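Local coordinates for protein yersinopine synthase (Yersinia pestis, PDB 6C4M) that catalyses the NADPH-dependent reductive condensation of pyruvate with an amino-acid-derived intermediate, the last step in making the metallophore yersinopine, at residues A[397-402]-A[436-441]. Sequence-based numbering, arbitrary orientation.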
# COMPACT_ATOMS: atom_id res chain seq x y z
N TRP A 397 -1.14 27.36 -23.89
CA TRP A 397 -1.04 26.21 -23.00
C TRP A 397 0.29 26.20 -22.25
O TRP A 397 1.35 26.48 -22.83
CB TRP A 397 -1.17 24.92 -23.80
CG TRP A 397 -2.55 24.68 -24.29
CD1 TRP A 397 -3.03 24.92 -25.54
CD2 TRP A 397 -3.64 24.13 -23.53
NE1 TRP A 397 -4.35 24.57 -25.61
CE2 TRP A 397 -4.75 24.08 -24.39
CE3 TRP A 397 -3.78 23.68 -22.21
CZ2 TRP A 397 -6.00 23.60 -23.97
CZ3 TRP A 397 -5.00 23.22 -21.79
CH2 TRP A 397 -6.10 23.17 -22.68
N HIS A 398 0.21 25.86 -20.96
CA HIS A 398 1.36 25.72 -20.07
C HIS A 398 1.40 24.33 -19.45
O HIS A 398 0.37 23.67 -19.28
CB HIS A 398 1.33 26.71 -18.90
CG HIS A 398 1.62 28.13 -19.25
ND1 HIS A 398 2.75 28.79 -18.81
CD2 HIS A 398 0.91 29.03 -19.97
CE1 HIS A 398 2.73 30.03 -19.26
NE2 HIS A 398 1.63 30.20 -19.97
N LEU A 399 2.59 23.93 -19.05
CA LEU A 399 2.78 22.86 -18.07
C LEU A 399 2.77 23.42 -16.66
O LEU A 399 3.31 24.50 -16.42
CB LEU A 399 4.12 22.17 -18.31
CG LEU A 399 4.14 21.39 -19.63
CD1 LEU A 399 5.57 21.25 -20.09
CD2 LEU A 399 3.51 20.04 -19.41
N PRO A 400 2.20 22.69 -15.69
CA PRO A 400 2.33 23.11 -14.29
C PRO A 400 3.75 22.89 -13.79
O PRO A 400 4.57 22.22 -14.41
CB PRO A 400 1.34 22.23 -13.55
CG PRO A 400 1.20 21.01 -14.41
CD PRO A 400 1.47 21.42 -15.82
N ARG A 401 4.06 23.50 -12.63
CA ARG A 401 5.44 23.50 -12.17
C ARG A 401 5.94 22.09 -11.90
O ARG A 401 7.13 21.81 -12.04
CB ARG A 401 5.58 24.37 -10.93
CG ARG A 401 4.77 23.88 -9.74
CD ARG A 401 5.46 24.18 -8.41
NE ARG A 401 4.89 25.36 -7.77
CZ ARG A 401 3.89 25.33 -6.88
NH1 ARG A 401 3.35 24.18 -6.51
NH2 ARG A 401 3.45 26.48 -6.36
N VAL A 402 5.05 21.19 -11.50
CA VAL A 402 5.33 19.76 -11.58
C VAL A 402 4.66 19.25 -12.86
O VAL A 402 3.42 19.29 -12.95
CB VAL A 402 4.84 19.01 -10.32
CG1 VAL A 402 5.07 17.53 -10.49
CG2 VAL A 402 5.60 19.54 -9.08
N GLN A 436 8.18 12.60 -25.71
CA GLN A 436 7.23 12.05 -26.68
C GLN A 436 5.79 12.45 -26.34
O GLN A 436 5.03 12.83 -27.23
CB GLN A 436 7.36 10.55 -26.75
CG GLN A 436 6.39 9.89 -27.73
CD GLN A 436 6.74 8.46 -27.95
OE1 GLN A 436 6.50 7.62 -27.09
NE2 GLN A 436 7.39 8.17 -29.08
N ALA A 437 5.42 12.40 -25.07
CA ALA A 437 4.09 12.84 -24.65
C ALA A 437 3.89 14.33 -24.88
O ALA A 437 2.79 14.77 -25.25
CB ALA A 437 3.88 12.52 -23.17
N LEU A 438 4.91 15.14 -24.59
CA LEU A 438 4.82 16.57 -24.85
C LEU A 438 4.65 16.83 -26.34
O LEU A 438 3.84 17.67 -26.74
CB LEU A 438 6.07 17.27 -24.32
CG LEU A 438 6.17 18.77 -24.60
CD1 LEU A 438 4.97 19.51 -24.01
CD2 LEU A 438 7.50 19.38 -24.11
N LYS A 439 5.42 16.14 -27.18
CA LYS A 439 5.28 16.35 -28.62
C LYS A 439 3.86 15.99 -29.07
O LYS A 439 3.27 16.69 -29.90
CB LYS A 439 6.30 15.51 -29.40
CG LYS A 439 7.76 16.01 -29.31
CD LYS A 439 8.71 15.17 -30.20
CE LYS A 439 10.20 15.54 -30.02
NZ LYS A 439 11.13 14.53 -30.65
N ALA A 440 3.31 14.90 -28.53
CA ALA A 440 1.96 14.50 -28.93
C ALA A 440 0.94 15.53 -28.49
O ALA A 440 0.02 15.87 -29.25
CB ALA A 440 1.61 13.11 -28.35
N PHE A 441 1.13 16.11 -27.31
CA PHE A 441 0.23 17.17 -26.85
C PHE A 441 0.31 18.41 -27.75
O PHE A 441 -0.72 19.00 -28.11
CB PHE A 441 0.55 17.55 -25.41
CG PHE A 441 -0.17 18.78 -24.95
CD1 PHE A 441 -1.52 18.72 -24.62
CD2 PHE A 441 0.49 20.00 -24.88
CE1 PHE A 441 -2.20 19.85 -24.20
CE2 PHE A 441 -0.18 21.14 -24.46
CZ PHE A 441 -1.52 21.07 -24.12
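Phe441 points its outer edge at the indole of Trp397 in a T-shaped (edge-to-face) stack. The ring planes stand at 89°, and the phenyl centroid is 5.3 Å from that of the five-membered ring. Phe441 CZ sits over one face of the indole, offset toward the rim, 3.8 Å from Trp397 CG. Trp397 CB lies in the phenyl plane, 3.9 Å from Phe441 CZ. Phe441 extends off its helix with CG anti to the backbone N (chi1 170°), which carries CZ across to the strand. Trp397 has CG anti to its carbonyl carbon, which places the indole beside the backbone N, and chi2 of 100° turns the ring face to Phe441.

A second, lighter touch joins two leucines. Leu399 CD1 and Leu438 CD1 meet at 4.3 Å. No hydrogen bond crosses between the segments; the touching groups are two aromatic side chains and two leucine methyls.

Phe274 of helix 267-274 packs against Leu399, Leu438 and Phe441, while Leu454 touches Leu399 and Phe441. Strand 397-398 pairs with strand 390-391 and leads into helix 401-419, where Arg401 makes a salt bridge to the bound NADP. The contact thus packs the approach to this cofactor-binding helix against helix 425-445, the next helix in the chain.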